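Local coordinates for alpha-L-arabinosidase (Xanthomonas axonopodis pv. citri, PDB 6D25), which probably removes alpha-L-arabinofuranosyl side groups from arabinoxylans as a trimeric GH51 glycoside hydrolase, apparently coping even with internally di-substituted chains, at residues Gln47-Ala53 with Met368-Met374; Lys87-Val91 with Ala399-Gln405; Trp325-Tyr329 with Val377-Met381. All blocks are in the same frame, centred on the assembly; numbering follows the deposited sequence.

Interaction 1 of 3, residues Gln47-Ala53 with Met368-Met374; sequences QLFGQFA and MANIAQM
The carbonyl oxygen of Q47 is gripped by two backbone N-H groups. A369 N donates to Q47 O at 3.0 Å, nearly straight at 169°, and G50 N, closing the turn of its own segment, reaches the same oxygen from the opposite face of the carbonyl plane. I371 N donates to G50 O at 3.2 Å, and G50 and N370 form a single bridge where the two segments run side by side. The shortest direct bond comes from a side chain: N370 ND2 donates to Q51 O at 2.8 Å, the acceptor lying close to the amide plane, while N93 OD1 on the adjoining strand holds the same ND2. Water 1 accepts from F52 N and lies within donating distance of Q51 OE1 (2.6 Å) and I371 O (2.7 Å). The side chain of Q373 runs over one face of the F52 ring, its CG 4.1 Å from the ring centroid in a CH-pi contact, with the amide plane turned 35° from the ring. Q373 NE2 binds E54 OE1 and a glycerol, probably from the crystallisation liquor, which may mark a pocket. The side chains of M374 and Q51 cross at about a right angle, M374 SD lying 3.8 Å from Q51 CB. Here strands 51-52 and 366-371, first and last of the eight parallel strands, meet to close the (beta/alpha)8 barrel expected of a GH51 catalytic domain.

Interaction 2 of 3, residues Lys87-Val91 with Ala399-Gln405; sequences KAIAV and ALYKPYQ
Both backbones are leaving helices here, with I89 and A399 nearest at a CA-CA distance of 5.2 Å: the helix 80-88 unwinds into a loop, while the helix 393-400 gives way to a 3-10 turn at 402-404. K402 stretches from that turn across to the first helix end, where its NZ donates to A88 O at 3.1 Å, coming from above the carbonyl plane. A bend at chi3 (86°) brings the ammonium group there, and on the way K402 CD passes 3.7 Å from A88 O. Q405 works one step further along the loop. Its side chain is extended beyond CG, and Q405 NE2 makes weak bonds to the successive carbonyl oxygens I89 O and A90 O, both at 3.3 Å. Water 2 joins the other half of the amide to the same loop, donating to both Q405 OE1 and A90 O. The apolar share is small: I89 CG2 meets A399 CB at 3.9 Å, while Y395 and F398 of the helix 393-400 also pack on I89. Chemically, the contact is one in which side-chain nitrogens serve carbonyls at and just beyond a helix C-terminus; the lysine charge would probably suit the negative end of the helix dipole, in a setting near the protein surface.

Interaction 3 of 3, residues Trp325-Tyr329 with Val377-Met381; sequences WGTWY and VLQAM
With CG anti to the backbone N (chi1 -169°) and the chain straight beyond it, Q379 reaches its full length toward the bend at G326-T327, while W328, its CG likewise anti to the backbone N, turns its indole to meet L378. The amide of Q379 thereby carries OE1 to within 2.8 Å of T327 N, which donates to it at 150° and is slightly tilted from the plane of the acceptor carbonyl. G326 CA approaches Q379 OE1 at 3.2 Å: the bare CA of this glycine lets the amide oxygen come up against the main chain, and the backbone at G326 adopts a conformation that only glycine takes up readily. T327 runs obliquely across Q379, with T327 OG1 3.7 Å from Q379 CG, and its hydroxyl is bonded to D348 OD1 on the helix 346-361. The other end of the amide is fixed as well, because Q379 NE2 bonds to T394 OG1; with a partner at each end, the rotation of the group is well defined. Q379 itself sits at the centre of an inverse gamma turn.

L378 supplies the apolar half of the contact. Its CD2 lies over one face of the W328 indole, 3.5 Å from the centroid of the five-membered ring and only 9° from the ring normal, a close CH-pi contact. Y268 and W274 meet the same tryptophan edge-to-face, and a glycerol lies near L378. The chain turns a corner at G326, just past strand 319-325, and the second loop follows strand 366-371. Such loops at the C-terminal ends of neighbouring parallel strands form the rim of a (beta/alpha)8 barrel, the end where glycoside hydrolases of this fold carry their active site.

Read from the N terminus, the chain enters interaction 1 at 47-53, passes 87-91 of interaction 2 and 325-329 of interaction 3, then returns through 368-374, 377-381 and 399-405. Interaction 1 closes a loop of 314 residues by joining the first and last barrel strands. Interaction 2 crosses it, tying the ends of helices 80-88 and 393-400; F49 of interaction 1 packs against Y401, Y404 and Q405 of interaction 2. Interaction 3 also crosses interaction 1, closing a loop of 47 residues that holds helix 346-361 and the last barrel strand, yet falls within the span of interaction 2. A372 N beside W325 O and M374 O beside M381 N join interactions 1 and 3.

Interaction 1 of 3, residues Gln47-Ala53 with Met368-Met374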
ATOM      1  N   GLN A  47      10.921  18.129 -26.278  1.00 14.83           N
ATOM      2  CA  GLN A  47      10.016  17.833 -25.166  1.00 14.73           C
ATOM      3  C   GLN A  47      10.125  18.904 -24.069  1.00 14.48           C
ATOM      4  O   GLN A  47       9.329  18.899 -23.138  1.00 14.01           O
ATOM      5  CB  GLN A  47      10.301  16.458 -24.563  1.00 15.13           C
ATOM      6  CG  GLN A  47      10.339  15.309 -25.556  1.00 15.16           C
ATOM      7  CD  GLN A  47       9.090  15.156 -26.384  1.00 15.53           C
ATOM      8  OE1 GLN A  47       8.022  15.583 -25.987  1.00 15.70           O
ATOM      9  NE2 GLN A  47       9.235  14.510 -27.533  1.00 15.88           N
ATOM     10  N   LEU A  48      11.078  19.841 -24.191  1.00 14.82           N
ATOM     11  CA  LEU A  48      11.109  20.996 -23.297  1.00 14.74           C
ATOM     12  C   LEU A  48       9.876  21.893 -23.489  1.00 14.50           C
ATOM     13  O   LEU A  48       9.591  22.743 -22.635  1.00 14.65           O
ATOM     14  CB  LEU A  48      12.400  21.789 -23.575  1.00 15.27           C
ATOM     15  CG  LEU A  48      13.699  21.110 -23.135  1.00 15.82           C
ATOM     16  CD1 LEU A  48      14.884  21.997 -23.457  1.00 16.52           C
ATOM     17  CD2 LEU A  48      13.675  20.752 -21.662  1.00 15.78           C
ATOM     18  N   PHE A  49       9.150  21.717 -24.567  1.00 14.60           N
ATOM     19  CA  PHE A  49       7.969  22.526 -24.898  1.00 14.97           C
ATOM     20  C   PHE A  49       6.676  21.755 -24.613  1.00 14.84           C
ATOM     21  O   PHE A  49       5.641  22.053 -25.226  1.00 15.26           O
ATOM     22  CB  PHE A  49       8.072  22.961 -26.369  1.00 15.37           C
ATOM     23  CG  PHE A  49       9.292  23.824 -26.586  1.00 15.34           C
ATOM     24  CD1 PHE A  49       9.284  25.148 -26.194  1.00 15.56           C
ATOM     25  CD2 PHE A  49      10.484  23.280 -27.024  1.00 15.35           C
ATOM     26  CE1 PHE A  49      10.437  25.930 -26.292  1.00 16.09           C
ATOM     27  CE2 PHE A  49      11.611  24.067 -27.191  1.00 16.08           C
ATOM     28  CZ  PHE A  49      11.602  25.389 -26.777  1.00 16.20           C
ATOM     29  N   GLY A  50       6.729  20.807 -23.686  1.00 14.67           N
ATOM     30  CA  GLY A  50       5.552  20.035 -23.311  1.00 14.29           C
ATOM     31  C   GLY A  50       4.453  20.890 -22.705  1.00 14.01           C
ATOM     32  O   GLY A  50       4.690  22.005 -22.132  1.00 14.23           O
ATOM     33  N   GLN A  51       3.225  20.379 -22.879  1.00 14.20           N
ATOM     34  CA  GLN A  51       2.026  20.971 -22.328  1.00 14.51           C
ATOM     35  C   GLN A  51       1.457  20.007 -21.271  1.00 14.72           C
ATOM     36  O   GLN A  51       1.887  18.862 -21.129  1.00 14.38           O
ATOM     37  CB  GLN A  51       1.009  21.244 -23.434  1.00 14.45           C
ATOM     38  CG  GLN A  51       1.513  22.149 -24.564  1.00 14.93           C
ATOM     39  CD  GLN A  51       1.569  23.616 -24.189  1.00 15.13           C
ATOM     40  OE1 GLN A  51       0.962  24.065 -23.215  1.00 15.03           O
ATOM     41  NE2 GLN A  51       2.316  24.385 -24.970  1.00 15.73           N
ATOM     42  N   PHE A  52       0.491  20.518 -20.520  1.00 15.10           N
ATOM     43  CA  PHE A  52      -0.043  19.850 -19.357  1.00 14.98           C
ATOM     44  C   PHE A  52      -1.516  20.207 -19.234  1.00 15.25           C
ATOM     45  O   PHE A  52      -1.853  21.364 -19.006  1.00 14.84           O
ATOM     46  CB  PHE A  52       0.796  20.278 -18.143  1.00 15.52           C
ATOM     47  CG  PHE A  52       0.300  19.870 -16.789  1.00 15.83           C
ATOM     48  CD1 PHE A  52      -0.464  18.715 -16.611  1.00 16.57           C
ATOM     49  CD2 PHE A  52       0.615  20.644 -15.683  1.00 16.12           C
ATOM     50  CE1 PHE A  52      -0.934  18.384 -15.350  1.00 16.15           C
ATOM     51  CE2 PHE A  52       0.130  20.303 -14.422  1.00 16.56           C
ATOM     52  CZ  PHE A  52      -0.633  19.176 -14.264  1.00 16.31           C
ATOM     53  N   ALA A  53      -2.388  19.200 -19.391  1.00 15.67           N
ATOM     54  CA  ALA A  53      -3.819  19.406 -19.387  1.00 16.29           C
ATOM     55  C   ALA A  53      -4.479  18.570 -18.285  1.00 16.34           C
ATOM     56  O   ALA A  53      -4.936  17.428 -18.550  1.00 16.89           O
ATOM     57  CB  ALA A  53      -4.375  19.075 -20.739  1.00 16.40           C
ATOM     58  N   MET A 368      12.903  17.204 -20.657  1.00 15.68           N
ATOM     59  CA  MET A 368      11.451  17.368 -20.770  1.00 15.84           C
ATOM     60  C   MET A 368      11.010  18.484 -19.811  1.00 14.45           C
ATOM     61  O   MET A 368      11.583  18.645 -18.734  1.00 13.85           O
ATOM     62  CB  MET A 368      10.697  16.092 -20.359  1.00 16.85           C
ATOM     63  CG  MET A 368      11.080  14.852 -21.169  1.00 18.74           C
ATOM     64  SD  MET A 368      10.146  13.378 -20.614  1.00 21.69           S
ATOM     65  CE  MET A 368       8.506  13.868 -21.166  1.00 21.79           C
ATOM     66  N   ALA A 369       9.992  19.220 -20.201  1.00 13.75           N
ATOM     67  CA  ALA A 369       9.331  20.202 -19.353  1.00 13.66           C
ATOM     68  C   ALA A 369       7.895  20.375 -19.819  1.00 13.07           C
ATOM     69  O   ALA A 369       7.582  20.134 -20.977  1.00 13.93           O
ATOM     70  CB  ALA A 369      10.068  21.537 -19.344  1.00 13.83           C
ATOM     71  N   ASN A 370       7.032  20.716 -18.889  1.00 13.55           N
ATOM     72  CA  ASN A 370       5.612  20.906 -19.170  1.00 13.64           C
ATOM     73  C   ASN A 370       5.111  22.129 -18.395  1.00 14.10           C
ATOM     74  O   ASN A 370       5.114  22.158 -17.146  1.00 14.19           O
ATOM     75  CB  ASN A 370       4.753  19.696 -18.828  1.00 13.38           C
ATOM     76  CG  ASN A 370       5.193  18.417 -19.503  1.00 13.71           C
ATOM     77  OD1 ASN A 370       6.179  17.819 -19.078  1.00 13.85           O
ATOM     78  ND2 ASN A 370       4.482  17.997 -20.546  1.00 12.32           N
ATOM     79  N   ILE A 371       4.660  23.144 -19.124  1.00 14.13           N
ATOM     80  CA  ILE A 371       4.128  24.350 -18.504  1.00 14.25           C
ATOM     81  C   ILE A 371       2.726  24.060 -17.965  1.00 14.32           C
ATOM     82  O   ILE A 371       1.927  23.342 -18.616  1.00 15.08           O
ATOM     83  CB  ILE A 371       4.149  25.534 -19.497  1.00 14.35           C
ATOM     84  CG1 ILE A 371       3.987  26.857 -18.763  1.00 15.00           C
ATOM     85  CG2 ILE A 371       3.103  25.363 -20.588  1.00 14.62           C
ATOM     86  CD1 ILE A 371       4.103  28.109 -19.589  1.00 14.84           C
ATOM     87  N   ALA A 372       2.403  24.658 -16.830  1.00 14.08           N
ATOM     88  CA  ALA A 372       1.086  24.542 -16.224  1.00 14.07           C
ATOM     89  C   ALA A 372       0.219  25.759 -16.569  1.00 13.95           C
ATOM     90  O   ALA A 372       0.586  26.870 -16.166  1.00 13.70           O
ATOM     91  CB  ALA A 372       1.236  24.446 -14.725  1.00 13.97           C
ATOM     92  N   GLN A 373      -0.907  25.619 -17.266  1.00 13.91           N
ATOM     93  CA  GLN A 373      -1.433  24.433 -17.937  1.00 14.41           C
ATOM     94  C   GLN A 373      -1.885  24.889 -19.330  1.00 14.80           C
ATOM     95  O   GLN A 373      -1.627  26.039 -19.697  1.00 15.53           O
ATOM     96  CB  GLN A 373      -2.586  23.830 -17.133  1.00 14.75           C
ATOM     97  CG  GLN A 373      -2.132  23.145 -15.845  1.00 14.90           C
ATOM     98  CD  GLN A 373      -3.187  22.312 -15.175  1.00 15.48           C
ATOM     99  OE1 GLN A 373      -4.172  21.917 -15.829  1.00 16.67           O
ATOM    100  NE2 GLN A 373      -2.974  22.031 -13.893  1.00 13.84           N
ATOM    101  N   MET A 374      -2.539  24.038 -20.110  1.00 14.45           N
ATOM    102  CA  MET A 374      -2.564  24.227 -21.540  1.00 14.75           C
ATOM    103  C   MET A 374      -3.657  25.231 -21.946  1.00 15.26           C
ATOM    104  O   MET A 374      -3.362  26.154 -22.728  1.00 14.83           O
ATOM    105  CB  MET A 374      -2.765  22.887 -22.264  1.00 14.95           C
ATOM    106  CG  MET A 374      -2.521  22.954 -23.753  1.00 15.97           C
ATOM    107  SD  MET A 374      -2.584  21.312 -24.530  1.00 17.00           S
ATOM    108  CE  MET A 374      -4.335  20.962 -24.426  1.00 17.41           C
TER
HETATM  109  O   HOH W   1       0.340  23.330 -20.755  1.00 13.72           O

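Interaction 2 of 3, residues Lys87-Val91 with Ala399-Gln405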
ATOM      1  N   LYS A  87      -1.678  22.695 -33.061  1.00 19.67           N
ATOM      2  CA  LYS A  87      -0.885  22.145 -34.174  1.00 21.88           C
ATOM      3  C   LYS A  87       0.134  23.186 -34.662  1.00 21.16           C
ATOM      4  O   LYS A  87       1.253  22.814 -35.012  1.00 20.52           O
ATOM      5  CB  LYS A  87      -1.786  21.709 -35.332  1.00 24.41           C
ATOM      6  CG  LYS A  87      -2.521  20.417 -35.046  1.00 27.92           C
ATOM      7  CD  LYS A  87      -3.414  19.968 -36.174  1.00 32.33           C
ATOM      8  CE  LYS A  87      -2.596  19.343 -37.285  1.00 36.24           C
ATOM      9  NZ  LYS A  87      -3.496  18.742 -38.282  1.00 42.32           N
ATOM     10  N   ALA A  88      -0.255  24.457 -34.690  1.00 20.23           N
ATOM     11  CA  ALA A  88       0.616  25.484 -35.269  1.00 21.01           C
ATOM     12  C   ALA A  88       1.869  25.697 -34.399  1.00 20.20           C
ATOM     13  O   ALA A  88       2.855  26.194 -34.926  1.00 20.26           O
ATOM     14  CB  ALA A  88      -0.134  26.795 -35.450  1.00 21.12           C
ATOM     15  N   ILE A  89       1.866  25.329 -33.123  1.00 18.96           N
ATOM     16  CA  ILE A  89       3.111  25.461 -32.317  1.00 19.18           C
ATOM     17  C   ILE A  89       3.801  24.096 -32.135  1.00 19.66           C
ATOM     18  O   ILE A  89       4.795  24.007 -31.373  1.00 20.00           O
ATOM     19  CB  ILE A  89       2.856  26.173 -30.977  1.00 18.80           C
ATOM     20  CG1 ILE A  89       1.819  25.474 -30.118  1.00 17.66           C
ATOM     21  CG2 ILE A  89       2.510  27.620 -31.207  1.00 19.51           C
ATOM     22  CD1 ILE A  89       1.801  25.928 -28.663  1.00 17.79           C
ATOM     23  N   ALA A  90       3.325  23.065 -32.835  1.00 19.10           N
ATOM     24  CA  ALA A  90       3.934  21.721 -32.838  1.00 20.27           C
ATOM     25  C   ALA A  90       4.140  21.204 -31.396  1.00 19.93           C
ATOM     26  O   ALA A  90       5.241  20.889 -30.960  1.00 20.59           O
ATOM     27  CB  ALA A  90       5.238  21.727 -33.633  1.00 21.16           C
ATOM     28  N   VAL A  91       3.057  21.113 -30.652  1.00 18.35           N
ATOM     29  CA  VAL A  91       3.101  20.573 -29.302  1.00 17.10           C
ATOM     30  C   VAL A  91       3.802  19.210 -29.341  1.00 16.67           C
ATOM     31  O   VAL A  91       3.377  18.332 -30.063  1.00 16.73           O
ATOM     32  CB  VAL A  91       1.696  20.476 -28.696  1.00 17.40           C
ATOM     33  CG1 VAL A  91       1.748  19.766 -27.355  1.00 16.89           C
ATOM     34  CG2 VAL A  91       1.024  21.835 -28.557  1.00 18.11           C
ATOM     35  N   ALA A 399       5.556  29.773 -29.826  1.00 16.28           N
ATOM     36  CA  ALA A 399       5.679  29.916 -31.281  1.00 17.54           C
ATOM     37  C   ALA A 399       7.076  30.450 -31.654  1.00 17.86           C
ATOM     38  O   ALA A 399       7.723  29.901 -32.519  1.00 17.60           O
ATOM     39  CB  ALA A 399       4.604  30.825 -31.836  1.00 18.18           C
ATOM     40  N   LEU A 400       7.548  31.495 -30.984  1.00 18.21           N
ATOM     41  CA  LEU A 400       8.855  32.109 -31.331  1.00 18.62           C
ATOM     42  C   LEU A 400       9.985  31.096 -31.140  1.00 17.49           C
ATOM     43  O   LEU A 400      10.943  31.141 -31.879  1.00 16.78           O
ATOM     44  CB  LEU A 400       9.149  33.337 -30.463  1.00 20.38           C
ATOM     45  CG  LEU A 400       8.375  34.610 -30.859  1.00 22.99           C
ATOM     46  CD1 LEU A 400       8.667  35.758 -29.889  1.00 25.70           C
ATOM     47  CD2 LEU A 400       8.618  35.049 -32.295  1.00 23.94           C
ATOM     48  N   TYR A 401       9.889  30.251 -30.115  1.00 15.81           N
ATOM     49  CA  TYR A 401      10.955  29.325 -29.795  1.00 16.23           C
ATOM     50  C   TYR A 401      10.790  27.984 -30.521  1.00 16.80           C
ATOM     51  O   TYR A 401      11.534  27.048 -30.240  1.00 17.07           O
ATOM     52  CB  TYR A 401      11.061  29.099 -28.284  1.00 15.61           C
ATOM     53  CG  TYR A 401      11.830  30.141 -27.527  1.00 15.00           C
ATOM     54  CD1 TYR A 401      11.294  31.388 -27.235  1.00 14.88           C
ATOM     55  CD2 TYR A 401      13.082  29.868 -27.019  1.00 15.29           C
ATOM     56  CE1 TYR A 401      11.987  32.346 -26.511  1.00 14.86           C
ATOM     57  CE2 TYR A 401      13.796  30.805 -26.291  1.00 15.00           C
ATOM     58  CZ  TYR A 401      13.240  32.040 -26.010  1.00 15.44           C
ATOM     59  OH  TYR A 401      13.954  32.933 -25.233  1.00 15.54           O
ATOM     60  N   LYS A 402       9.858  27.853 -31.443  1.00 17.77           N
ATOM     61  CA  LYS A 402       9.724  26.599 -32.212  1.00 20.81           C
ATOM     62  C   LYS A 402      11.048  26.106 -32.828  1.00 19.63           C
ATOM     63  O   LYS A 402      11.275  24.913 -32.857  1.00 18.62           O
ATOM     64  CB  LYS A 402       8.755  26.752 -33.378  1.00 24.89           C
ATOM     65  CG  LYS A 402       7.441  26.074 -33.172  1.00 31.12           C
ATOM     66  CD  LYS A 402       6.467  26.337 -34.315  1.00 35.72           C
ATOM     67  CE  LYS A 402       6.667  25.366 -35.442  1.00 39.71           C
ATOM     68  NZ  LYS A 402       5.465  25.364 -36.296  1.00 45.18           N
ATOM     69  N   PRO A 403      11.900  27.007 -33.357  1.00 19.04           N
ATOM     70  CA  PRO A 403      13.164  26.531 -33.904  1.00 19.19           C
ATOM     71  C   PRO A 403      14.090  25.838 -32.880  1.00 18.97           C
ATOM     72  O   PRO A 403      14.994  25.122 -33.287  1.00 18.86           O
ATOM     73  CB  PRO A 403      13.837  27.803 -34.434  1.00 20.41           C
ATOM     74  CG  PRO A 403      12.676  28.765 -34.703  1.00 20.48           C
ATOM     75  CD  PRO A 403      11.703  28.435 -33.603  1.00 19.72           C
ATOM     76  N   TYR A 404      13.860  26.028 -31.578  1.00 18.17           N
ATOM     77  CA  TYR A 404      14.608  25.337 -30.540  1.00 17.87           C
ATOM     78  C   TYR A 404      14.254  23.842 -30.466  1.00 17.92           C
ATOM     79  O   TYR A 404      15.009  23.081 -29.866  1.00 18.25           O
ATOM     80  CB  TYR A 404      14.371  25.984 -29.176  1.00 17.40           C
ATOM     81  CG  TYR A 404      15.165  27.239 -28.897  1.00 17.70           C
ATOM     82  CD1 TYR A 404      15.269  28.255 -29.819  1.00 17.70           C
ATOM     83  CD2 TYR A 404      15.821  27.397 -27.689  1.00 17.79           C
ATOM     84  CE1 TYR A 404      16.026  29.396 -29.569  1.00 18.18           C
ATOM     85  CE2 TYR A 404      16.570  28.534 -27.406  1.00 18.23           C
ATOM     86  CZ  TYR A 404      16.682  29.535 -28.355  1.00 18.19           C
ATOM     87  OH  TYR A 404      17.410  30.661 -28.081  1.00 18.54           O
ATOM     88  N   GLN A 405      13.140  23.396 -31.063  1.00 17.49           N
ATOM     89  CA  GLN A 405      12.707  22.011 -30.925  1.00 17.56           C
ATOM     90  C   GLN A 405      13.715  21.074 -31.606  1.00 17.65           C
ATOM     91  O   GLN A 405      13.887  21.128 -32.818  1.00 16.80           O
ATOM     92  CB  GLN A 405      11.315  21.811 -31.551  1.00 17.89           C
ATOM     93  CG  GLN A 405      10.243  22.528 -30.742  1.00 17.98           C
ATOM     94  CD  GLN A 405       8.850  22.110 -31.122  1.00 18.72           C
ATOM     95  OE1 GLN A 405       8.657  21.043 -31.712  1.00 20.33           O
ATOM     96  NE2 GLN A 405       7.853  22.907 -30.724  1.00 18.55           N
TER
HETATM   97  O   HOH W   2       6.984  18.958 -31.557  1.00 21.70           O

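Interaction 3 of 3, residues Trp325-Tyr329 with Val377-Met381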
ATOM      1  N   TRP A 325       5.822  24.012 -14.332  1.00 14.82           N
ATOM      2  CA  TRP A 325       6.406  25.323 -14.152  1.00 14.60           C
ATOM      3  C   TRP A 325       5.436  26.380 -14.695  1.00 14.42           C
ATOM      4  O   TRP A 325       4.488  26.031 -15.392  1.00 13.90           O
ATOM      5  CB  TRP A 325       7.780  25.413 -14.824  1.00 14.38           C
ATOM      6  CG  TRP A 325       7.741  25.328 -16.318  1.00 14.02           C
ATOM      7  CD1 TRP A 325       7.699  24.186 -17.065  1.00 13.95           C
ATOM      8  CD2 TRP A 325       7.758  26.418 -17.261  1.00 13.81           C
ATOM      9  NE1 TRP A 325       7.643  24.482 -18.400  1.00 13.70           N
ATOM     10  CE2 TRP A 325       7.715  25.840 -18.555  1.00 13.81           C
ATOM     11  CE3 TRP A 325       7.785  27.810 -17.151  1.00 14.03           C
ATOM     12  CZ2 TRP A 325       7.699  26.618 -19.717  1.00 13.74           C
ATOM     13  CZ3 TRP A 325       7.806  28.570 -18.298  1.00 14.22           C
ATOM     14  CH2 TRP A 325       7.759  27.989 -19.566  1.00 13.98           C
ATOM     15  N   GLY A 326       5.719  27.622 -14.381  1.00 14.61           N
ATOM     16  CA  GLY A 326       4.911  28.764 -14.808  1.00 14.98           C
ATOM     17  C   GLY A 326       4.396  29.591 -13.656  1.00 15.25           C
ATOM     18  O   GLY A 326       4.675  29.317 -12.502  1.00 15.23           O
ATOM     19  N   THR A 327       3.650  30.643 -13.994  1.00 16.02           N
ATOM     20  CA  THR A 327       3.174  31.588 -13.021  1.00 16.48           C
ATOM     21  C   THR A 327       1.878  31.095 -12.381  1.00 16.50           C
ATOM     22  O   THR A 327       1.051  30.478 -13.007  1.00 15.91           O
ATOM     23  CB  THR A 327       2.973  32.971 -13.652  1.00 17.00           C
ATOM     24  OG1 THR A 327       2.112  32.869 -14.794  1.00 16.71           O
ATOM     25  CG2 THR A 327       4.291  33.576 -14.053  1.00 16.62           C
ATOM     26  N   TRP A 328       1.718  31.469 -11.119  1.00 16.44           N
ATOM     27  CA  TRP A 328       0.487  31.230 -10.371  1.00 16.80           C
ATOM     28  C   TRP A 328       0.105  32.524  -9.647  1.00 17.10           C
ATOM     29  O   TRP A 328       0.825  32.965  -8.758  1.00 16.99           O
ATOM     30  CB  TRP A 328       0.685  30.063  -9.400  1.00 17.00           C
ATOM     31  CG  TRP A 328      -0.575  29.448  -8.872  1.00 17.25           C
ATOM     32  CD1 TRP A 328      -1.774  30.060  -8.626  1.00 16.98           C
ATOM     33  CD2 TRP A 328      -0.736  28.076  -8.465  1.00 16.97           C
ATOM     34  NE1 TRP A 328      -2.672  29.163  -8.127  1.00 17.08           N
ATOM     35  CE2 TRP A 328      -2.067  27.933  -8.005  1.00 17.48           C
ATOM     36  CE3 TRP A 328       0.106  26.968  -8.441  1.00 17.46           C
ATOM     37  CZ2 TRP A 328      -2.568  26.727  -7.523  1.00 17.08           C
ATOM     38  CZ3 TRP A 328      -0.397  25.759  -7.997  1.00 17.63           C
ATOM     39  CH2 TRP A 328      -1.720  25.645  -7.550  1.00 17.91           C
ATOM     40  N   TYR A 329      -1.031  33.095 -10.065  1.00 17.34           N
ATOM     41  CA  TYR A 329      -1.551  34.362  -9.563  1.00 18.16           C
ATOM     42  C   TYR A 329      -2.837  34.146  -8.741  1.00 18.16           C
ATOM     43  O   TYR A 329      -3.346  33.058  -8.675  1.00 17.25           O
ATOM     44  CB  TYR A 329      -1.863  35.289 -10.749  1.00 18.46           C
ATOM     45  CG  TYR A 329      -0.682  35.611 -11.639  1.00 18.69           C
ATOM     46  CD1 TYR A 329       0.457  36.223 -11.117  1.00 19.75           C
ATOM     47  CD2 TYR A 329      -0.716  35.364 -12.999  1.00 18.43           C
ATOM     48  CE1 TYR A 329       1.541  36.538 -11.927  1.00 20.24           C
ATOM     49  CE2 TYR A 329       0.346  35.701 -13.827  1.00 18.42           C
ATOM     50  CZ  TYR A 329       1.487  36.280 -13.288  1.00 19.22           C
ATOM     51  OH  TYR A 329       2.549  36.631 -14.089  1.00 19.81           O
ATOM     52  N   VAL A 377      -6.255  27.511 -17.763  1.00 15.66           N
ATOM     53  CA  VAL A 377      -5.804  27.165 -16.397  1.00 15.18           C
ATOM     54  C   VAL A 377      -4.355  27.642 -16.253  1.00 14.90           C
ATOM     55  O   VAL A 377      -3.498  27.346 -17.111  1.00 14.81           O
ATOM     56  CB  VAL A 377      -5.879  25.644 -16.177  1.00 15.33           C
ATOM     57  CG1 VAL A 377      -5.215  25.220 -14.887  1.00 15.22           C
ATOM     58  CG2 VAL A 377      -7.323  25.157 -16.226  1.00 15.84           C
ATOM     59  N   LEU A 378      -4.107  28.358 -15.165  1.00 14.47           N
ATOM     60  CA  LEU A 378      -2.787  28.879 -14.835  1.00 14.48           C
ATOM     61  C   LEU A 378      -2.181  29.600 -16.050  1.00 14.22           C
ATOM     62  O   LEU A 378      -2.882  30.410 -16.596  1.00 14.01           O
ATOM     63  CB  LEU A 378      -1.932  27.742 -14.258  1.00 14.35           C
ATOM     64  CG  LEU A 378      -2.345  27.309 -12.847  1.00 14.80           C
ATOM     65  CD1 LEU A 378      -1.604  26.063 -12.406  1.00 14.93           C
ATOM     66  CD2 LEU A 378      -2.137  28.415 -11.829  1.00 15.51           C
ATOM     67  N   GLN A 379      -0.924  29.340 -16.434  1.00 14.40           N
ATOM     68  CA  GLN A 379      -0.228  30.152 -17.456  1.00 15.33           C
ATOM     69  C   GLN A 379      -0.545  29.580 -18.840  1.00 16.67           C
ATOM     70  O   GLN A 379       0.346  29.042 -19.513  1.00 17.91           O
ATOM     71  CB  GLN A 379       1.282  30.206 -17.215  1.00 15.36           C
ATOM     72  CG  GLN A 379       1.959  31.257 -18.093  1.00 16.03           C
ATOM     73  CD  GLN A 379       3.440  31.457 -17.840  1.00 16.29           C
ATOM     74  OE1 GLN A 379       3.964  31.039 -16.795  1.00 16.71           O
ATOM     75  NE2 GLN A 379       4.111  32.127 -18.770  1.00 15.24           N
ATOM     76  N   ALA A 380      -1.800  29.736 -19.274  1.00 16.46           N
ATOM     77  CA  ALA A 380      -2.327  28.994 -20.398  1.00 16.08           C
ATOM     78  C   ALA A 380      -1.805  29.471 -21.759  1.00 16.66           C
ATOM     79  O   ALA A 380      -1.399  30.629 -21.937  1.00 16.99           O
ATOM     80  CB  ALA A 380      -3.822  29.100 -20.364  1.00 16.21           C
ATOM     81  N   MET A 381      -1.855  28.555 -22.748  1.00 15.66           N
ATOM     82  CA  MET A 381      -1.620  28.919 -24.133  1.00 16.32           C
ATOM     83  C   MET A 381      -2.820  29.683 -24.699  1.00 15.92           C
ATOM     84  O   MET A 381      -2.680  30.572 -25.541  1.00 15.73           O
ATOM     85  CB  MET A 381      -1.424  27.684 -25.024  1.00 17.13           C
ATOM     86  CG  MET A 381      -0.265  26.798 -24.695  1.00 17.90           C
ATOM     87  SD  MET A 381       1.329  27.670 -24.516  1.00 19.31           S
ATOM     88  CE  MET A 381       1.392  27.849 -22.762  1.00 18.57           C
TER